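Local coordinates for protein neurotrypsin (Mus musculus, PDB 6H8M) that serves as a secreted brain serine protease with a role in neuronal plasticity, represented here by its third scavenger receptor cysteine-rich domain, at residues 3-7 against 19-23; 15-19 against 100-106; 35-41 against 53-57; 41-46 against 77-82; 71-75 against 85-90. All coordinates share one frame; numbering follows the deposited sequence.

Read from the N terminus, interaction 1 closes first, folding strand 6-10 back on strand 18-23 as a hairpin. Interaction 2 starts on that second strand, with V19 common to both, and reaches almost to the end of the chain, so that interactions 3, 4 and 5 all fall within the long loop it spans. Interaction 3 sets the first turn of helix 37-46 on strand 53-56, itself bonded to strand 102-105. Interaction 4 joins the rest of the helix to loop 77-82, sharing A41 with interaction 3 and crossing along the chain both it and interaction 5, the hairpin of strands 68-74 and 86-87. The C44-C105 disulfide links interactions 2 and 4.

Interaction 1: residues 3-7 against 19-23; sequences GFPIR and VEVFV
R7 and E20 meet twice, through their backbones and again through their charged ends, in the beta hairpin that begins this scavenger receptor cysteine-rich (SRCR) domain. As a hydrogen-bonded antiparallel pair they exchange R7 N to E20 O at 2.9 Å and E20 N to R7 O at 2.9 Å. The guanidinium then turns its NE and NH2 edge to a single carboxylate oxygen. NH2 lies 2.8 Å from E20 OE2, almost in line with the C-O bond, whereas NE stands 3.3 Å from E20 OE2 and makes a bent bond (140°). The oxygen sits in the guanidinium plane, but the two flat groups are turned 35° apart. With CG between the backbone N and the carbonyl carbon (chi1 66°), the extended R7 chain runs past E20 CB on its way there; R7 also makes a cation-pi contact with W27. A leucine here would probably leave E20 OE2 without its two N-H donors and W27 without its cation-pi partner.

The opposite face of the pairing is apolar: I6 and V21 form a non-hydrogen-bonded pair, with I6 CG2 3.9 Å from V21 CG1. Before the strand begins, P5 O accepts from F22 N, while P5 CB lies 3.8 Å from F22 CB. The F4 ring brings CD1 to 3.8 Å from V23 CG2 and CE1 equally near the same methyl.

Further out, R18 holds the second oxygen of E20, and W27 on the next strand meets the F22 ring edge-to-face. Helix 37-46 approaches from the I6 side, where Q46 NE2 donates to F4 O.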
# COMPACT_ATOMS: atom_id res chain seq x y z
N GLY A 3 -3.19 8.89 -12.33
CA GLY A 3 -2.92 8.19 -11.06
C GLY A 3 -3.67 6.88 -10.99
O GLY A 3 -4.29 6.43 -11.92
N PHE A 4 -3.62 6.26 -9.83
CA PHE A 4 -4.23 4.99 -9.60
C PHE A 4 -5.40 5.17 -8.66
O PHE A 4 -5.22 5.82 -7.62
CB PHE A 4 -3.25 4.10 -8.82
CG PHE A 4 -2.07 3.68 -9.65
CD1 PHE A 4 -2.24 2.87 -10.74
CD2 PHE A 4 -0.79 4.06 -9.29
CE1 PHE A 4 -1.15 2.47 -11.51
CE2 PHE A 4 0.30 3.66 -10.04
CZ PHE A 4 0.12 2.86 -11.15
N PRO A 5 -6.57 4.55 -8.90
CA PRO A 5 -7.53 4.41 -7.80
C PRO A 5 -6.92 3.53 -6.69
O PRO A 5 -6.34 2.44 -6.99
CB PRO A 5 -8.76 3.77 -8.48
CG PRO A 5 -8.53 4.01 -9.99
CD PRO A 5 -7.03 3.92 -10.15
N ILE A 6 -7.21 3.89 -5.42
CA ILE A 6 -6.75 3.19 -4.25
C ILE A 6 -7.85 3.13 -3.21
O ILE A 6 -8.77 4.06 -3.13
CB ILE A 6 -5.46 3.84 -3.69
CG1 ILE A 6 -5.65 5.26 -3.22
CG2 ILE A 6 -4.35 3.80 -4.70
CD1 ILE A 6 -4.43 5.77 -2.49
N ARG A 7 -7.85 2.04 -2.45
CA ARG A 7 -8.78 1.88 -1.33
C ARG A 7 -8.10 1.09 -0.24
O ARG A 7 -7.20 0.35 -0.48
CB ARG A 7 -10.08 1.20 -1.79
CG ARG A 7 -9.95 -0.25 -2.25
CD ARG A 7 -11.25 -0.82 -2.80
NE ARG A 7 -11.01 -2.24 -3.08
CZ ARG A 7 -11.80 -2.99 -3.79
NH1 ARG A 7 -12.90 -2.46 -4.30
NH2 ARG A 7 -11.51 -4.27 -3.95
N VAL A 19 -3.94 -2.24 1.48
CA VAL A 19 -3.96 -1.34 0.30
C VAL A 19 -4.36 -2.11 -0.94
O VAL A 19 -3.79 -3.16 -1.21
CB VAL A 19 -2.58 -0.69 0.07
CG1 VAL A 19 -2.76 0.28 -1.11
CG2 VAL A 19 -2.12 0.04 1.32
N GLU A 20 -5.43 -1.65 -1.63
CA GLU A 20 -5.77 -2.21 -2.92
C GLU A 20 -5.70 -1.09 -3.96
O GLU A 20 -6.07 0.08 -3.70
CB GLU A 20 -7.13 -2.93 -2.87
CG GLU A 20 -7.04 -4.14 -1.91
CD GLU A 20 -8.11 -5.17 -1.90
OE1 GLU A 20 -7.84 -6.28 -1.37
OE2 GLU A 20 -9.17 -4.84 -2.43
N VAL A 21 -5.25 -1.47 -5.16
CA VAL A 21 -5.08 -0.51 -6.21
C VAL A 21 -5.72 -1.08 -7.48
O VAL A 21 -5.75 -2.30 -7.68
CB VAL A 21 -3.61 -0.20 -6.46
CG1 VAL A 21 -2.93 0.21 -5.17
CG2 VAL A 21 -2.89 -1.41 -7.01
N PHE A 22 -6.28 -0.19 -8.32
CA PHE A 22 -7.03 -0.62 -9.48
C PHE A 22 -6.18 -0.35 -10.73
O PHE A 22 -5.86 0.78 -11.03
CB PHE A 22 -8.35 0.14 -9.61
CG PHE A 22 -9.26 -0.39 -10.69
CD1 PHE A 22 -10.06 -1.48 -10.41
CD2 PHE A 22 -9.25 0.12 -11.99
CE1 PHE A 22 -10.90 -2.01 -11.39
CE2 PHE A 22 -10.08 -0.42 -12.97
CZ PHE A 22 -10.90 -1.47 -12.67
N VAL A 23 -5.79 -1.44 -11.37
CA VAL A 23 -4.79 -1.46 -12.48
C VAL A 23 -5.26 -2.52 -13.47
O VAL A 23 -5.63 -3.59 -13.04
CB VAL A 23 -3.41 -1.84 -11.94
CG1 VAL A 23 -2.35 -1.86 -13.02
CG2 VAL A 23 -2.92 -0.88 -10.87

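Interaction 2: residues 15-19 against 100-106; sequences KEGRV and DAGVICD
G17 and V103 form the close-packed centre of an antiparallel pairing, with G17 N 3.0 Å from V103 O and V103 N returning the bond to G17 O at 3.1 Å. Next to them the CA atoms of R18 and G102 come within 4.0 Å. There is little tolerance for side chains at this point: one on G102 would press on G17 O, and the backbone angles of G17 would drive a CB into the preceding carbonyl. Beyond the two glycines V19 N donates to A101 O. V19 CG2 lies 3.8 Å from V103 CG1, the two valines crossing at about a right angle, with V19 also touching I43 and V103 touching A40 of helix 37-46. R18 CG meets A101 O and its CD crosses D100 CB, before the chain bends at chi3 (60°) and carries its guanidinium off to salt bridges with E20 and D10. The carboxylate of D100 is taken up by H97, T29 and the backbone of G64.

Toward the other end the contact becomes looser and more open. E16 and I104 run side by side in the same direction, E16 OE1 3.9 Å from I104 CG1, while E16 OE2 accepts from E12 N. K15 O still receives C105 N at 2.8 Å. The extended K15 chain passes D106 CB to reach a salt bridge, NZ lying 3.1 Å from D106 OD2 on the anti side of that oxygen; D106 OD1 accepts from G51 N. Where the chain turns a corner at G17 it thus pairs with the last strand, 102-105, which the C44-C105 disulfide fastens to the helix, as in the SRCR fold.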
# COMPACT_ATOMS: atom_id res chain seq x y z
N LYS A 15 -9.73 4.60 8.00
CA LYS A 15 -8.39 5.16 7.96
C LYS A 15 -7.29 4.11 8.01
O LYS A 15 -6.15 4.49 7.99
CB LYS A 15 -8.19 6.14 9.13
CG LYS A 15 -8.87 7.47 8.91
CD LYS A 15 -8.45 8.50 9.95
CE LYS A 15 -9.46 9.63 10.07
NZ LYS A 15 -8.85 10.80 10.75
N GLU A 16 -7.61 2.80 7.97
CA GLU A 16 -6.59 1.79 7.97
C GLU A 16 -7.10 0.57 7.21
O GLU A 16 -8.26 0.42 6.93
CB GLU A 16 -6.27 1.36 9.39
CG GLU A 16 -7.41 0.61 10.07
CD GLU A 16 -7.15 0.11 11.48
OE1 GLU A 16 -6.32 0.70 12.16
OE2 GLU A 16 -7.81 -0.88 11.87
N GLY A 17 -6.16 -0.22 6.70
CA GLY A 17 -6.50 -1.50 6.11
C GLY A 17 -5.45 -1.95 5.09
O GLY A 17 -4.41 -1.26 4.91
N ARG A 18 -5.75 -3.06 4.40
CA ARG A 18 -4.87 -3.57 3.32
C ARG A 18 -5.05 -2.64 2.10
O ARG A 18 -6.21 -2.34 1.75
CB ARG A 18 -5.26 -5.01 2.96
CG ARG A 18 -4.42 -5.62 1.85
CD ARG A 18 -4.86 -7.03 1.50
NE ARG A 18 -6.25 -7.08 1.05
CZ ARG A 18 -7.29 -7.25 1.85
NH1 ARG A 18 -7.12 -7.39 3.15
NH2 ARG A 18 -8.51 -7.29 1.34
N VAL A 19 -3.94 -2.24 1.48
CA VAL A 19 -3.96 -1.34 0.30
C VAL A 19 -4.36 -2.11 -0.94
O VAL A 19 -3.79 -3.16 -1.21
CB VAL A 19 -2.58 -0.69 0.07
CG1 VAL A 19 -2.76 0.28 -1.11
CG2 VAL A 19 -2.12 0.04 1.32
N ASP A 100 0.86 -9.15 1.61
CA ASP A 100 0.11 -7.96 1.20
C ASP A 100 0.35 -6.81 2.16
O ASP A 100 0.35 -7.00 3.41
CB ASP A 100 -1.39 -8.23 1.08
CG ASP A 100 -1.76 -9.00 -0.20
OD1 ASP A 100 -0.93 -9.08 -1.15
OD2 ASP A 100 -2.91 -9.48 -0.25
N ALA A 101 0.54 -5.60 1.61
CA ALA A 101 0.87 -4.41 2.39
C ALA A 101 -0.40 -3.70 2.86
O ALA A 101 -1.44 -3.75 2.17
CB ALA A 101 1.67 -3.49 1.46
N GLY A 102 -0.22 -2.93 3.91
CA GLY A 102 -1.29 -2.18 4.54
C GLY A 102 -0.78 -0.91 5.15
O GLY A 102 0.43 -0.72 5.23
N VAL A 103 -1.69 -0.09 5.72
CA VAL A 103 -1.38 1.16 6.32
C VAL A 103 -2.33 1.44 7.50
O VAL A 103 -3.45 0.92 7.48
CB VAL A 103 -1.48 2.33 5.34
CG1 VAL A 103 -0.57 2.09 4.12
CG2 VAL A 103 -2.89 2.59 4.88
N ILE A 104 -1.89 2.35 8.39
CA ILE A 104 -2.71 3.12 9.26
C ILE A 104 -2.47 4.59 9.02
O ILE A 104 -1.37 5.04 9.24
CB ILE A 104 -2.45 2.77 10.72
CG1 ILE A 104 -2.69 1.30 10.98
CG2 ILE A 104 -3.33 3.65 11.63
CD1 ILE A 104 -2.21 0.88 12.30
N CYS A 105 -3.50 5.33 8.60
CA CYS A 105 -3.41 6.76 8.41
C CYS A 105 -3.87 7.51 9.67
O CYS A 105 -4.68 7.02 10.42
CB CYS A 105 -4.27 7.21 7.25
SG CYS A 105 -4.04 6.28 5.70
N ASP A 106 -3.27 8.70 9.89
CA ASP A 106 -3.58 9.53 11.04
C ASP A 106 -3.38 8.71 12.32
O ASP A 106 -4.23 8.67 13.22
CB ASP A 106 -4.96 10.16 10.93
CG ASP A 106 -5.04 11.31 9.93
OD1 ASP A 106 -4.02 11.56 9.19
OD2 ASP A 106 -6.13 11.87 9.84
O HOH W 1 -1.85 -4.83 -0.43

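Interaction 3: residues 35-41 against 53-57; sequences WTDKHAA and ARART
D37 faces A55 and A41 faces A53 where helix 37-41 passes strand 53-56, their axes 6.1 Å apart at closest approach and their directions 119° apart. The one hydrogen bond across the contact is nearly straight (173°): A55 N points at D37 OD1, 2.9 Å away, and meets it from above the carboxylate plane. The rest is close packing of three alanines against backbone and against the indole of W35. A40 CB rests on the strand backbone, 3.6 Å from R54 C, and A53 CB in turn lies 3.6 Å from A40 C. A55 CB wedges into the turn before the helix, touching T36 O at 3.5 Å and W35 CD1 at 3.7 Å.

T36, at the N-cap, forms a capping box with H39: its N donates to H39 ND1 at 3.0 Å, and its OG1 accepts from K38 N; the far nitrogen of H39 reaches V73 O. The indole of W35 carries H39 CB on one face. It gives NE1 to G102 O on strand 102-105, which pairs with strand 53-56 in the SRCR domain. With CG anti to the backbone N (chi1 -174°), the ring is placed against A55 CB and, at its edge, T57 CG2, which lies 4.1 Å from W35 CD1.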
# COMPACT_ATOMS: atom_id res chain seq x y z
N TRP A 35 8.28 -2.27 1.92
CA TRP A 35 7.20 -1.38 2.28
C TRP A 35 7.48 -0.81 3.68
O TRP A 35 7.73 -1.57 4.60
CB TRP A 35 5.84 -2.13 2.22
CG TRP A 35 4.60 -1.31 2.43
CD1 TRP A 35 3.86 -1.23 3.58
CD2 TRP A 35 3.84 -0.59 1.42
NE1 TRP A 35 2.78 -0.43 3.36
CE2 TRP A 35 2.73 -0.04 2.06
CE3 TRP A 35 4.05 -0.34 0.07
CZ2 TRP A 35 1.77 0.72 1.39
CZ3 TRP A 35 3.13 0.43 -0.59
CH2 TRP A 35 2.03 1.00 0.06
N THR A 36 7.49 0.52 3.79
CA THR A 36 7.83 1.19 5.07
C THR A 36 6.85 2.32 5.34
O THR A 36 5.87 2.46 4.58
CB THR A 36 9.25 1.76 5.02
OG1 THR A 36 9.23 2.89 4.13
CG2 THR A 36 10.28 0.76 4.54
N ASP A 37 7.14 3.13 6.36
CA ASP A 37 6.31 4.30 6.75
C ASP A 37 6.26 5.32 5.61
O ASP A 37 5.25 6.04 5.52
CB ASP A 37 6.70 4.85 8.12
CG ASP A 37 6.40 3.89 9.26
OD1 ASP A 37 5.84 2.81 8.99
OD2 ASP A 37 6.73 4.22 10.41
N LYS A 38 7.33 5.46 4.82
CA LYS A 38 7.34 6.39 3.66
C LYS A 38 6.23 5.97 2.68
O LYS A 38 5.49 6.86 2.24
CB LYS A 38 8.71 6.37 2.99
CG LYS A 38 9.88 6.77 3.88
CD LYS A 38 11.20 6.81 3.15
CE LYS A 38 12.32 7.44 3.96
NZ LYS A 38 12.82 6.53 5.01
N HIS A 39 6.09 4.67 2.39
CA HIS A 39 4.99 4.23 1.55
C HIS A 39 3.64 4.56 2.16
O HIS A 39 2.70 5.01 1.46
CB HIS A 39 5.13 2.73 1.24
CG HIS A 39 6.44 2.40 0.61
ND1 HIS A 39 7.61 2.25 1.33
CD2 HIS A 39 6.76 2.16 -0.68
CE1 HIS A 39 8.64 2.07 0.51
NE2 HIS A 39 8.14 1.96 -0.75
N ALA A 40 3.49 4.31 3.46
CA ALA A 40 2.28 4.58 4.14
C ALA A 40 1.92 6.06 4.09
O ALA A 40 0.71 6.37 3.83
CB ALA A 40 2.33 4.13 5.58
N ALA A 41 2.93 6.93 4.19
CA ALA A 41 2.70 8.39 4.12
C ALA A 41 2.09 8.74 2.76
O ALA A 41 1.12 9.55 2.69
CB ALA A 41 3.98 9.19 4.41
N ALA A 53 1.58 8.53 9.41
CA ALA A 53 1.06 7.21 8.87
C ALA A 53 2.03 6.12 9.27
O ALA A 53 3.24 6.40 9.45
CB ALA A 53 1.00 7.28 7.38
N ARG A 54 1.53 4.89 9.40
CA ARG A 54 2.42 3.76 9.74
C ARG A 54 2.14 2.58 8.81
O ARG A 54 0.96 2.29 8.56
CB ARG A 54 2.24 3.36 11.20
CG ARG A 54 2.96 4.28 12.18
CD ARG A 54 3.20 3.61 13.51
NE ARG A 54 3.85 4.49 14.46
CZ ARG A 54 4.11 4.17 15.72
NH1 ARG A 54 3.83 2.96 16.16
NH2 ARG A 54 4.66 5.06 16.53
N ALA A 55 3.19 1.93 8.30
CA ALA A 55 3.01 0.71 7.50
C ALA A 55 2.51 -0.46 8.38
O ALA A 55 2.94 -0.62 9.56
CB ALA A 55 4.31 0.33 6.87
N ARG A 56 1.72 -1.37 7.76
CA ARG A 56 1.50 -2.66 8.36
C ARG A 56 1.75 -3.72 7.30
O ARG A 56 1.29 -3.54 6.17
CB ARG A 56 0.04 -2.74 8.80
CG ARG A 56 -0.33 -1.90 10.03
CD ARG A 56 0.23 -2.54 11.29
NE ARG A 56 0.05 -1.77 12.53
CZ ARG A 56 0.96 -0.99 13.10
NH1 ARG A 56 2.08 -0.68 12.47
NH2 ARG A 56 0.72 -0.50 14.30
N THR A 57 2.55 -4.74 7.62
CA THR A 57 3.10 -5.66 6.58
C THR A 57 2.51 -7.04 6.83
O THR A 57 1.84 -7.31 7.83
CB THR A 57 4.62 -5.59 6.59
OG1 THR A 57 5.02 -5.82 7.94
CG2 THR A 57 5.10 -4.26 6.06

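Interaction 4: residues 41-46 against 77-82; sequences AVICRQ and GNEKAL
R45 reaches from helix 37-46 into loop 77-82, which the C75-C85 disulfide closes off in this SRCR domain, and grips two of its carbonyls. With CG anti to the backbone N (chi1 -175°) the chain heads from CB for the loop, where CG comes near E79 O and K80 CA. CD follows, 3.3 Å from E79 O, and a bend at chi3 (-57°) then swings NE and CZ round that carbonyl. At the tip NH1 donates to E79 O at 2.6 Å and to G77 O at 2.9 Å. Both oxygens lie near the guanidinium plane, although each is approached from above its own carbonyl plane; NH2 adds a weak bond to G77 O. A methionine in place of R45 would probably leave the carbonyls of G77 and E79 without these donors and the loop freer to move.

Alongside, V42 CG2 packs 3.3 Å from E79 OE1, an oxygen that also accepts from G77 N. One turn on, Q46 OE1 receives L82 N at 3.1 Å in a nearly straight bond (166°), its NE2 being taken by F4. The loop is thus held largely through its backbone: the arginine's charge meets carbonyl dipoles, which it probably polarises, and not the carboxylate of E79.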
# COMPACT_ATOMS: atom_id res chain seq x y z
N ALA A 41 2.93 6.93 4.19
CA ALA A 41 2.70 8.39 4.12
C ALA A 41 2.09 8.74 2.76
O ALA A 41 1.12 9.55 2.69
CB ALA A 41 3.98 9.19 4.41
N VAL A 42 2.58 8.11 1.69
CA VAL A 42 2.17 8.44 0.39
C VAL A 42 0.72 7.95 0.15
O VAL A 42 -0.12 8.67 -0.36
CB VAL A 42 3.11 7.89 -0.69
CG1 VAL A 42 2.53 8.05 -2.10
CG2 VAL A 42 4.48 8.55 -0.61
N ILE A 43 0.44 6.72 0.54
CA ILE A 43 -0.94 6.23 0.41
C ILE A 43 -1.91 7.11 1.18
O ILE A 43 -2.99 7.49 0.63
CB ILE A 43 -0.99 4.77 0.93
CG1 ILE A 43 -0.16 3.83 0.06
CG2 ILE A 43 -2.46 4.32 1.03
CD1 ILE A 43 -0.60 3.74 -1.36
N CYS A 44 -1.59 7.40 2.44
CA CYS A 44 -2.44 8.17 3.28
C CYS A 44 -2.64 9.61 2.76
O CYS A 44 -3.78 10.15 2.76
CB CYS A 44 -1.90 8.16 4.71
SG CYS A 44 -2.03 6.48 5.44
N ARG A 45 -1.57 10.20 2.20
CA ARG A 45 -1.61 11.53 1.57
C ARG A 45 -2.58 11.51 0.38
O ARG A 45 -3.41 12.36 0.26
CB ARG A 45 -0.20 12.01 1.21
CG ARG A 45 -0.13 13.44 0.65
CD ARG A 45 1.31 13.94 0.48
NE ARG A 45 2.12 13.92 1.69
CZ ARG A 45 3.12 13.08 1.93
NH1 ARG A 45 3.57 12.22 1.01
NH2 ARG A 45 3.69 13.10 3.13
N GLN A 46 -2.48 10.51 -0.50
CA GLN A 46 -3.33 10.42 -1.63
C GLN A 46 -4.81 10.30 -1.20
O GLN A 46 -5.68 10.85 -1.89
CB GLN A 46 -2.92 9.30 -2.58
CG GLN A 46 -3.72 9.34 -3.88
CD GLN A 46 -3.54 8.17 -4.81
OE1 GLN A 46 -2.47 7.61 -4.96
NE2 GLN A 46 -4.57 7.90 -5.58
N GLY A 77 8.63 9.22 0.38
CA GLY A 77 7.75 9.58 1.49
C GLY A 77 7.06 10.91 1.30
O GLY A 77 6.06 11.20 1.99
N ASN A 78 7.52 11.69 0.32
CA ASN A 78 7.04 13.02 0.07
C ASN A 78 5.99 13.09 -1.05
O ASN A 78 5.41 14.13 -1.23
CB ASN A 78 8.22 13.96 -0.24
CG ASN A 78 9.16 14.04 0.93
OD1 ASN A 78 8.69 14.05 2.07
ND2 ASN A 78 10.46 14.05 0.70
N GLU A 79 5.79 11.99 -1.79
CA GLU A 79 4.93 12.01 -3.00
C GLU A 79 3.49 12.28 -2.58
O GLU A 79 3.05 11.87 -1.47
CB GLU A 79 5.02 10.67 -3.75
CG GLU A 79 6.39 10.33 -4.29
CD GLU A 79 7.41 9.62 -3.43
OE1 GLU A 79 7.25 9.54 -2.20
OE2 GLU A 79 8.38 9.13 -4.00
N LYS A 80 2.73 12.94 -3.48
CA LYS A 80 1.33 13.24 -3.24
C LYS A 80 0.48 12.05 -3.68
O LYS A 80 -0.70 12.02 -3.43
CB LYS A 80 0.90 14.53 -3.97
CG LYS A 80 1.30 15.82 -3.25
CD LYS A 80 0.97 17.08 -4.05
CE LYS A 80 1.73 18.30 -3.58
NZ LYS A 80 1.30 19.51 -4.32
N ALA A 81 1.07 11.10 -4.40
CA ALA A 81 0.26 10.02 -5.02
C ALA A 81 1.17 8.84 -5.31
O ALA A 81 2.34 9.02 -5.66
CB ALA A 81 -0.43 10.48 -6.27
N LEU A 82 0.60 7.64 -5.19
CA LEU A 82 1.33 6.40 -5.38
C LEU A 82 1.97 6.38 -6.77
O LEU A 82 3.11 5.91 -6.91
CB LEU A 82 0.35 5.23 -5.24
CG LEU A 82 0.98 3.85 -5.41
CD1 LEU A 82 2.10 3.63 -4.43
CD2 LEU A 82 -0.10 2.79 -5.29

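Interaction 5: residues 71-75 against 85-90; sequences DNVKC and CVKQDI
C75 and C85 are joined covalently, SG to SG at 2.2 Å with a disulfide torsion of 102°. Both sulfurs stand beside their own backbone N, anti to the carbonyl carbon, which turns them toward one another across the two segments. V42 of helix 37-46 packs against this bridge.

Backbone hydrogen bonds continue from the disulfide. K74 and V86 make a hydrogen-bonded antiparallel pair: K74 N donates to V86 O at 2.8 Å, and V86 N returns a bond to K74 O at 3.0 Å, both nearly straight. Further along, the bond from Q88 N to N72 O is weak and bent (122°). This is the beta hairpin of strands 68-74 and 86-87, at the margin of the five-stranded sheet of the SRCR domain; its cystine ties the two arms together where the intervening loop leaves them.

Apolar contacts fall on both faces of the hairpin. On the face that carries V73, its CG1 lies 3.6 Å from C85 CB, with L82 also against V73. On the face of K74 and V86, K74 CB approaches V86 CG2 at 3.6 Å.

The amide of Q88 crosses the lysine chain obliquely, OE1 3.2 Å from K74 CB and NE2 3.3 Å from K74 CD, so that it lies against the aliphatic part of K74 and not its amino group.

The polar end of N72 is used outside the hairpin: CB packs 4.1 Å from Q88 CB, whereas ND2 donates to D33 OD2 in a neighbouring loop.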
# COMPACT_ATOMS: atom_id res chain seq x y z
N ASP A 71 5.21 -4.90 -6.73
CA ASP A 71 6.15 -5.84 -6.09
C ASP A 71 7.20 -5.08 -5.29
O ASP A 71 7.53 -5.53 -4.15
CB ASP A 71 6.95 -6.67 -7.11
CG ASP A 71 6.19 -7.82 -7.75
OD1 ASP A 71 5.65 -8.67 -6.99
OD2 ASP A 71 6.13 -7.84 -9.01
N ASN A 72 7.69 -3.96 -5.83
CA ASN A 72 8.75 -3.23 -5.16
C ASN A 72 8.66 -1.76 -5.52
O ASN A 72 9.35 -1.28 -6.40
CB ASN A 72 10.15 -3.70 -5.57
CG ASN A 72 10.87 -4.38 -4.43
OD1 ASN A 72 11.54 -3.73 -3.63
ND2 ASN A 72 10.72 -5.69 -4.35
N VAL A 73 7.88 -1.04 -4.74
CA VAL A 73 7.67 0.37 -4.93
C VAL A 73 8.78 1.08 -4.16
O VAL A 73 9.04 0.63 -3.04
CB VAL A 73 6.27 0.74 -4.37
CG1 VAL A 73 5.96 2.21 -4.53
CG2 VAL A 73 5.17 -0.11 -4.98
N LYS A 74 9.42 2.10 -4.75
CA LYS A 74 10.36 3.00 -4.08
C LYS A 74 9.70 4.37 -3.92
O LYS A 74 9.28 4.94 -4.88
CB LYS A 74 11.68 3.16 -4.84
CG LYS A 74 12.80 3.83 -4.05
CD LYS A 74 14.18 3.74 -4.71
CE LYS A 74 15.22 4.58 -4.01
NZ LYS A 74 16.61 4.19 -4.37
N CYS A 75 9.54 4.82 -2.68
CA CYS A 75 8.91 6.11 -2.35
C CYS A 75 9.98 6.88 -1.53
O CYS A 75 10.64 6.29 -0.66
CB CYS A 75 7.62 5.93 -1.51
SG CYS A 75 6.16 5.29 -2.43
N CYS A 85 5.48 7.52 -7.13
CA CYS A 85 6.59 6.68 -6.63
C CYS A 85 7.20 5.99 -7.85
O CYS A 85 6.63 6.08 -8.90
CB CYS A 85 6.12 5.67 -5.60
SG CYS A 85 5.50 6.51 -4.13
N VAL A 86 8.34 5.33 -7.70
CA VAL A 86 9.04 4.71 -8.84
C VAL A 86 9.05 3.19 -8.62
O VAL A 86 9.21 2.74 -7.50
CB VAL A 86 10.45 5.30 -9.07
CG1 VAL A 86 10.36 6.77 -9.45
CG2 VAL A 86 11.40 5.13 -7.89
N LYS A 87 8.82 2.43 -9.69
CA LYS A 87 8.88 0.96 -9.65
C LYS A 87 10.35 0.54 -9.68
O LYS A 87 11.21 1.34 -10.07
CB LYS A 87 8.03 0.37 -10.78
CG LYS A 87 6.56 0.75 -10.69
CD LYS A 87 5.91 1.21 -12.00
CE LYS A 87 4.50 1.74 -11.80
NZ LYS A 87 3.76 1.87 -13.08
N GLN A 88 10.64 -0.66 -9.17
CA GLN A 88 12.00 -1.23 -9.12
C GLN A 88 11.95 -2.69 -9.59
O GLN A 88 11.05 -3.43 -9.17
CB GLN A 88 12.58 -1.18 -7.70
CG GLN A 88 13.41 0.06 -7.41
CD GLN A 88 13.62 0.25 -5.92
OE1 GLN A 88 12.70 0.10 -5.12
NE2 GLN A 88 14.84 0.58 -5.54
N ASP A 89 12.91 -3.08 -10.43
CA ASP A 89 13.21 -4.49 -10.73
C ASP A 89 14.29 -4.98 -9.75
O ASP A 89 15.45 -5.17 -10.11
CB ASP A 89 13.61 -4.70 -12.19
CG ASP A 89 12.42 -4.81 -13.12
OD1 ASP A 89 11.54 -5.65 -12.84
OD2 ASP A 89 12.38 -4.04 -14.11
N ILE A 90 13.87 -5.16 -8.49
CA ILE A 90 14.68 -5.70 -7.37
C ILE A 90 14.00 -6.99 -6.89
O ILE A 90 13.33 -7.02 -5.86
CB ILE A 90 14.85 -4.65 -6.24
CG1 ILE A 90 15.59 -3.39 -6.72
CG2 ILE A 90 15.53 -5.25 -5.02
CD1 ILE A 90 15.54 -2.24 -5.75